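Long-range contact in acetyltransferase-like, GNAT family (PDB 3EY5), which probably acts as an N-acetyltransferase of the GNAT family, on a substrate that is not established: residues Y125-Q139 against M151-Y165. Sequence-based numbering, arbitrary orientation.
With SO4 (sulfate ion), chain B.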
loop_
_atom_site.group_PDB
_atom_site.type_symbol
_atom_site.label_atom_id
_atom_site.label_comp_id
_atom_site.label_asym_id
_atom_site.label_seq_id
_atom_site.Cartn_x
_atom_site.Cartn_y
_atom_site.Cartn_z
ATOM N N TYR A 125 11.648 0.340 -6.190
ATOM C CA TYR A 125 11.532 -0.342 -4.907
ATOM C C TYR A 125 12.776 -1.165 -4.547
ATOM O O TYR A 125 13.150 -1.232 -3.357
ATOM C CB TYR A 125 10.276 -1.188 -4.852
ATOM C CG TYR A 125 9.006 -0.370 -4.683
ATOM C CD1 TYR A 125 8.763 0.314 -3.500
ATOM C CD2 TYR A 125 8.049 -0.295 -5.694
ATOM C CE1 TYR A 125 7.633 1.050 -3.318
ATOM C CE2 TYR A 125 6.860 0.448 -5.515
ATOM C CZ TYR A 125 6.675 1.114 -4.323
ATOM O OH TYR A 125 5.541 1.861 -4.098
ATOM N N GLN A 126 13.412 -1.762 -5.561
ATOM C CA GLN A 126 14.596 -2.563 -5.362
ATOM C C GLN A 126 15.779 -1.691 -4.928
ATOM O O GLN A 126 16.562 -2.095 -4.059
ATOM C CB GLN A 126 14.973 -3.320 -6.646
ATOM C CG GLN A 126 14.139 -4.567 -6.933
ATOM C CD GLN A 126 14.633 -5.251 -8.177
ATOM O OE1 GLN A 126 15.279 -4.624 -9.005
ATOM N NE2 GLN A 126 14.397 -6.545 -8.288
ATOM N N ARG A 127 15.924 -0.525 -5.559
ATOM C CA ARG A 127 16.882 0.456 -5.094
ATOM C C ARG A 127 16.686 0.802 -3.644
ATOM O O ARG A 127 17.654 1.137 -2.958
ATOM C CB ARG A 127 16.804 1.740 -5.906
ATOM C CG ARG A 127 17.543 1.620 -7.216
ATOM C CD ARG A 127 17.804 2.970 -7.843
ATOM N NE ARG A 127 16.634 3.853 -7.965
ATOM C CZ ARG A 127 15.690 3.777 -8.919
ATOM N NH1 ARG A 127 15.717 2.839 -9.844
ATOM N NH2 ARG A 127 14.704 4.667 -8.953
ATOM N N HIS A 128 15.453 0.736 -3.155
ATOM C CA HIS A 128 15.239 1.129 -1.784
ATOM C C HIS A 128 14.985 -0.043 -0.870
ATOM O O HIS A 128 14.287 0.091 0.142
ATOM C CB HIS A 128 14.189 2.240 -1.671
ATOM C CG HIS A 128 14.588 3.495 -2.384
ATOM N ND1 HIS A 128 14.155 3.798 -3.660
ATOM C CD2 HIS A 128 15.429 4.492 -2.026
ATOM C CE1 HIS A 128 14.689 4.939 -4.045
ATOM N NE2 HIS A 128 15.467 5.382 -3.074
ATOM N N GLY A 129 15.575 -1.189 -1.221
ATOM C CA GLY A 129 15.683 -2.315 -0.310
ATOM C C GLY A 129 14.547 -3.310 -0.234
ATOM O O GLY A 129 14.505 -4.105 0.706
ATOM N N PHE A 130 13.640 -3.281 -1.217
ATOM C CA PHE A 130 12.645 -4.330 -1.376
ATOM C C PHE A 130 13.166 -5.403 -2.317
ATOM O O PHE A 130 13.810 -5.099 -3.333
ATOM C CB PHE A 130 11.308 -3.762 -1.888
ATOM C CG PHE A 130 10.582 -2.941 -0.870
ATOM C CD1 PHE A 130 9.476 -3.462 -0.221
ATOM C CD2 PHE A 130 11.005 -1.649 -0.549
ATOM C CE1 PHE A 130 8.764 -2.711 0.721
ATOM C CE2 PHE A 130 10.308 -0.888 0.416
ATOM C CZ PHE A 130 9.185 -1.429 1.055
ATOM N N THR A 131 12.869 -6.655 -1.969
ATOM C CA THR A 131 13.154 -7.810 -2.793
ATOM C C THR A 131 11.918 -8.175 -3.609
ATOM O O THR A 131 10.813 -8.309 -3.048
ATOM C CB THR A 131 13.536 -9.033 -1.928
ATOM O OG1 THR A 131 14.690 -8.719 -1.137
ATOM C CG2 THR A 131 13.897 -10.227 -2.800
ATOM N N LEU A 132 12.115 -8.350 -4.919
ATOM C CA LEU A 132 11.049 -8.846 -5.794
ATOM C C LEU A 132 10.799 -10.362 -5.664
ATOM O O LEU A 132 11.712 -11.153 -5.852
ATOM C CB LEU A 132 11.344 -8.507 -7.249
ATOM C CG LEU A 132 10.263 -9.007 -8.222
ATOM C CD1 LEU A 132 8.952 -8.292 -7.948
ATOM C CD2 LEU A 132 10.702 -8.816 -9.675
ATOM N N TRP A 133 9.560 -10.750 -5.332
ATOM C CA TRP A 133 9.136 -12.144 -5.351
ATOM C C TRP A 133 8.501 -12.500 -6.696
ATOM O O TRP A 133 7.481 -11.902 -7.112
ATOM C CB TRP A 133 8.169 -12.397 -4.201
ATOM C CG TRP A 133 8.875 -12.517 -2.876
ATOM C CD1 TRP A 133 10.242 -12.333 -2.623
ATOM C CD2 TRP A 133 8.285 -12.837 -1.621
ATOM N NE1 TRP A 133 10.498 -12.519 -1.288
ATOM C CE2 TRP A 133 9.326 -12.832 -0.650
ATOM C CE3 TRP A 133 6.975 -13.119 -1.209
ATOM C CZ2 TRP A 133 9.087 -13.091 0.698
ATOM C CZ3 TRP A 133 6.745 -13.370 0.132
ATOM C CH2 TRP A 133 7.793 -13.358 1.067
ATOM N N GLU A 134 9.126 -13.456 -7.383
ATOM C CA GLU A 134 8.691 -13.935 -8.696
ATOM C C GLU A 134 7.638 -15.035 -8.574
ATOM O O GLU A 134 7.719 -16.042 -9.280
ATOM C CB GLU A 134 9.889 -14.523 -9.446
ATOM C CG GLU A 134 11.225 -13.863 -9.146
ATOM C CD GLU A 134 11.627 -12.895 -10.234
ATOM O OE1 GLU A 134 12.841 -12.592 -10.347
ATOM O OE2 GLU A 134 10.720 -12.452 -10.982
ATOM N N LYS A 135 6.690 -14.882 -7.671
ATOM C CA LYS A 135 5.712 -15.918 -7.475
ATOM C C LYS A 135 4.532 -15.495 -8.320
ATOM O O LYS A 135 4.351 -14.319 -8.576
ATOM C CB LYS A 135 5.366 -16.015 -5.981
ATOM C CG LYS A 135 6.572 -16.422 -5.132
ATOM C CD LYS A 135 6.712 -17.934 -5.152
ATOM C CE LYS A 135 8.105 -18.425 -4.828
ATOM N NZ LYS A 135 8.000 -19.938 -4.635
ATOM N N ASP A 136 3.731 -16.447 -8.759
ATOM C CA ASP A 136 2.609 -16.126 -9.618
ATOM C C ASP A 136 1.433 -15.554 -8.774
ATOM O O ASP A 136 0.387 -16.193 -8.628
ATOM C CB ASP A 136 2.171 -17.383 -10.386
ATOM C CG ASP A 136 1.128 -17.079 -11.468
ATOM O OD1 ASP A 136 1.093 -15.917 -11.966
ATOM O OD2 ASP A 136 0.340 -18.001 -11.826
ATOM N N TYR A 137 1.614 -14.352 -8.236
ATOM C CA TYR A 137 0.610 -13.700 -7.411
ATOM C C TYR A 137 -0.504 -12.997 -8.262
ATOM O O TYR A 137 -0.229 -12.459 -9.352
ATOM C CB TYR A 137 1.299 -12.677 -6.511
ATOM C CG TYR A 137 0.305 -11.977 -5.602
ATOM C CD1 TYR A 137 -0.287 -12.656 -4.547
ATOM C CD2 TYR A 137 -0.034 -10.653 -5.799
ATOM C CE1 TYR A 137 -1.222 -12.034 -3.689
ATOM C CE2 TYR A 137 -0.967 -10.015 -4.965
ATOM C CZ TYR A 137 -1.578 -10.725 -3.923
ATOM O OH TYR A 137 -2.504 -10.103 -3.068
ATOM N N TYR A 138 -1.729 -12.995 -7.730
ATOM C CA TYR A 138 -2.879 -12.259 -8.278
ATOM C C TYR A 138 -3.578 -11.466 -7.191
ATOM O O TYR A 138 -3.854 -12.006 -6.115
ATOM C CB TYR A 138 -3.901 -13.232 -8.908
ATOM C CG TYR A 138 -3.426 -13.754 -10.258
ATOM C CD1 TYR A 138 -2.599 -14.867 -10.335
ATOM C CD2 TYR A 138 -3.771 -13.096 -11.447
ATOM C CE1 TYR A 138 -2.121 -15.317 -11.556
ATOM C CE2 TYR A 138 -3.318 -13.547 -12.671
ATOM C CZ TYR A 138 -2.490 -14.651 -12.711
ATOM O OH TYR A 138 -2.038 -15.120 -13.909
ATOM N N GLN A 139 -3.858 -10.192 -7.453
ATOM C CA GLN A 139 -4.724 -9.423 -6.576
ATOM C C GLN A 139 -6.196 -9.725 -6.905
ATOM O O GLN A 139 -6.653 -9.430 -8.017
ATOM C CB GLN A 139 -4.460 -7.930 -6.749
ATOM C CG GLN A 139 -5.248 -7.068 -5.758
ATOM C CD GLN A 139 -5.233 -5.610 -6.150
ATOM O OE1 GLN A 139 -6.276 -5.028 -6.449
ATOM N NE2 GLN A 139 -4.053 -5.020 -6.190
HETATM N N MSE A 151 0.177 -9.686 -10.470
HETATM C CA MSE A 151 1.045 -8.730 -9.780
HETATM C C MSE A 151 2.185 -9.503 -9.257
HETATM O O MSE A 151 2.213 -10.716 -9.375
HETATM C CB MSE A 151 0.349 -8.110 -8.579
HETATM C CG MSE A 151 -0.965 -7.545 -8.945
HETATM SE SE MSE A 151 -0.812 -5.702 -9.554
HETATM C CE MSE A 151 -1.860 -5.318 -7.985
ATOM N N TYR A 152 3.133 -8.810 -8.654
ATOM C CA TYR A 152 4.199 -9.478 -7.910
ATOM C C TYR A 152 4.166 -8.872 -6.543
ATOM O O TYR A 152 3.805 -7.701 -6.369
ATOM C CB TYR A 152 5.579 -9.224 -8.534
ATOM C CG TYR A 152 5.877 -10.062 -9.756
ATOM C CD1 TYR A 152 5.343 -11.373 -9.885
ATOM C CD2 TYR A 152 6.721 -9.586 -10.761
ATOM C CE1 TYR A 152 5.634 -12.164 -11.008
ATOM C CE2 TYR A 152 7.021 -10.362 -11.875
ATOM C CZ TYR A 152 6.474 -11.634 -11.997
ATOM O OH TYR A 152 6.758 -12.386 -13.109
ATOM N N LEU A 153 4.602 -9.642 -5.573
ATOM C CA LEU A 153 4.817 -9.081 -4.233
ATOM C C LEU A 153 6.270 -8.642 -4.142
ATOM O O LEU A 153 7.151 -9.205 -4.794
ATOM C CB LEU A 153 4.538 -10.103 -3.142
ATOM C CG LEU A 153 3.136 -10.696 -3.014
ATOM C CD1 LEU A 153 3.220 -11.758 -1.878
ATOM C CD2 LEU A 153 2.071 -9.588 -2.697
HETATM N N MSE A 154 6.502 -7.640 -3.317
HETATM C CA MSE A 154 7.847 -7.157 -3.076
HETATM C C MSE A 154 7.944 -6.982 -1.593
HETATM O O MSE A 154 6.998 -6.499 -0.968
HETATM C CB MSE A 154 8.071 -5.838 -3.794
HETATM C CG MSE A 154 8.169 -6.004 -5.288
HETATM SE SE MSE A 154 9.009 -4.474 -6.039
HETATM C CE MSE A 154 10.814 -4.897 -5.413
ATOM N N VAL A 155 9.077 -7.419 -1.039
ATOM C CA VAL A 155 9.216 -7.525 0.405
ATOM C C VAL A 155 10.449 -6.808 0.935
ATOM O O VAL A 155 11.536 -6.896 0.367
ATOM C CB VAL A 155 9.199 -9.026 0.842
ATOM C CG1 VAL A 155 9.190 -9.157 2.363
ATOM C CG2 VAL A 155 7.960 -9.684 0.266
ATOM N N HIS A 156 10.290 -6.089 2.031
ATOM C CA HIS A 156 11.450 -5.499 2.679
ATOM C C HIS A 156 11.518 -6.178 4.033
ATOM O O HIS A 156 10.523 -6.188 4.761
ATOM C CB HIS A 156 11.284 -3.975 2.827
ATOM C CG HIS A 156 12.371 -3.329 3.627
ATOM N ND1 HIS A 156 13.552 -2.901 3.063
ATOM C CD2 HIS A 156 12.457 -3.041 4.948
ATOM C CE1 HIS A 156 14.322 -2.369 4.000
ATOM N NE2 HIS A 156 13.679 -2.445 5.155
ATOM N N GLY A 157 12.659 -6.791 4.350
ATOM C CA GLY A 157 12.823 -7.487 5.627
ATOM C C GLY A 157 13.040 -8.994 5.478
ATOM O O GLY A 157 13.114 -9.508 4.369
ATOM N N ASN A 158 13.121 -9.701 6.598
ATOM C CA ASN A 158 13.506 -11.119 6.611
ATOM C C ASN A 158 12.261 -11.983 6.436
ATOM O O ASN A 158 11.629 -12.421 7.416
ATOM C CB ASN A 158 14.338 -11.449 7.886
ATOM C CG ASN A 158 14.498 -12.986 8.167
ATOM O OD1 ASN A 158 14.311 -13.444 9.309
ATOM N ND2 ASN A 158 14.873 -13.762 7.139
ATOM N N LEU A 159 11.862 -12.140 5.176
ATOM C CA LEU A 159 10.866 -13.148 4.783
ATOM C C LEU A 159 11.443 -13.841 3.545
ATOM O O LEU A 159 12.002 -13.192 2.682
ATOM C CB LEU A 159 9.496 -12.519 4.494
ATOM C CG LEU A 159 8.687 -11.899 5.650
ATOM C CD1 LEU A 159 7.589 -10.985 5.142
ATOM C CD2 LEU A 159 8.066 -12.928 6.584
ATOM N N ASP A 160 11.374 -15.160 3.486
ATOM C CA ASP A 160 11.863 -15.843 2.301
ATOM C C ASP A 160 10.675 -16.378 1.476
ATOM O O ASP A 160 9.726 -17.012 1.992
ATOM C CB ASP A 160 12.948 -16.896 2.637
ATOM C CG ASP A 160 14.315 -16.255 3.042
ATOM O OD1 ASP A 160 14.407 -15.008 3.128
ATOM O OD2 ASP A 160 15.304 -16.994 3.277
ATOM N N ALA A 161 10.722 -16.054 0.188
ATOM C CA ALA A 161 9.624 -16.324 -0.728
ATOM C C ALA A 161 9.268 -17.800 -0.678
ATOM O O ALA A 161 8.089 -18.180 -0.629
ATOM C CB ALA A 161 10.022 -15.921 -2.148
ATOM N N GLU A 162 10.311 -18.625 -0.652
ATOM C CA GLU A 162 10.164 -20.057 -0.707
ATOM C C GLU A 162 9.309 -20.520 0.471
ATOM O O GLU A 162 8.333 -21.219 0.298
ATOM C CB GLU A 162 11.542 -20.717 -0.708
ATOM C CG GLU A 162 12.373 -20.517 -1.988
ATOM C CD GLU A 162 13.021 -19.122 -2.135
ATOM O OE1 GLU A 162 12.522 -18.132 -1.548
ATOM O OE2 GLU A 162 14.033 -19.026 -2.875
ATOM N N LYS A 163 9.655 -20.072 1.671
ATOM C CA LYS A 163 8.937 -20.473 2.901
ATOM C C LYS A 163 7.679 -19.701 3.281
ATOM O O LYS A 163 6.781 -20.265 3.900
ATOM C CB LYS A 163 9.873 -20.434 4.105
ATOM C CG LYS A 163 11.064 -21.354 3.964
ATOM C CD LYS A 163 11.998 -20.805 2.891
ATOM C CE LYS A 163 13.091 -21.785 2.460
ATOM N NZ LYS A 163 13.842 -21.202 1.285
ATOM N N ASP A 164 7.611 -18.418 2.944
ATOM C CA ASP A 164 6.577 -17.532 3.515
ATOM C C ASP A 164 5.435 -17.135 2.552
ATOM O O ASP A 164 4.329 -16.803 2.996
ATOM C CB ASP A 164 7.243 -16.270 4.113
ATOM C CG ASP A 164 8.273 -16.601 5.195
ATOM O OD1 ASP A 164 7.888 -17.177 6.229
ATOM O OD2 ASP A 164 9.478 -16.280 5.037
ATOM N N TYR A 165 5.711 -17.200 1.252
ATOM C CA TYR A 165 4.803 -16.686 0.225
ATOM C C TYR A 165 3.357 -17.215 0.299
ATOM O O TYR A 165 2.389 -16.447 0.190
ATOM C CB TYR A 165 5.357 -16.944 -1.175
ATOM C CG TYR A 165 4.297 -16.696 -2.228
ATOM C CD1 TYR A 165 3.671 -17.754 -2.886
ATOM C CD2 TYR A 165 3.901 -15.397 -2.536
ATOM C CE1 TYR A 165 2.667 -17.515 -3.846
ATOM C CE2 TYR A 165 2.911 -15.140 -3.484
ATOM C CZ TYR A 165 2.296 -16.195 -4.133
ATOM O OH TYR A 165 1.318 -15.925 -5.060
HETATM S S SO4 B . 15.818 7.228 -6.385
HETATM O O1 SO4 B . 14.526 7.168 -7.085
HETATM O O2 SO4 B . 16.475 5.925 -6.280
HETATM O O3 SO4 B . 15.525 7.669 -5.007
HETATM O O4 SO4 B . 16.720 8.168 -7.047
HETATM O O HOH W 1 5.190 -12.336 -6.264
#
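Trp133 is sandwiched between Val155 and the start of helix 161-176. Val155 CG2 sits over the six-membered ring, 3.5 Å from its centroid, and Ala161 CB covers the five-membered ring from the opposite face, both as CH-pi contacts; Leu159 O lies at the edge. A serine in place of Trp133 would probably leave Val155 and Ala161 facing a gap and weaken the hold of the helix on the sheet. Lys135 CB rests centrally on the Tyr165 ring, and the bend at chi2 (-84°) lays the rest of its chain back along that ring. Leu153 CD2 covers a face of Tyr137, whose OH bonds Glu109. Strands 131-134 and 149-156 are antiparallel: Thr131 N bonds Val155 O at 2.7 Å, and Val155 N bonds Thr131 O in return. This is the C-terminal part of the GNAT fold, where strand 149-156 lies between 106-110 and 131-134. On the other side of the sheet Leu132 CD1 packs against Tyr152 CB at 3.5 Å, while selenomethionine Met154 packs SE on Tyr125 CB at 3.7 Å and meets the Tyr125 ring obliquely, a Met-aromatic contact with SE 5.2 Å from the centroid. Where the chain turns at Lys135, a water accepts from Leu153 N (2.8 Å) and donates to Trp133 O. A Schellman motif at Gly129 ends helix 116-127; from above its carbonyl plane, His156 ND1 donates to Gly129 O at 2.8 Å, and His156 CB lies over a face of the Phe130 ring, a CH-pi contact 3.6 Å from the centroid.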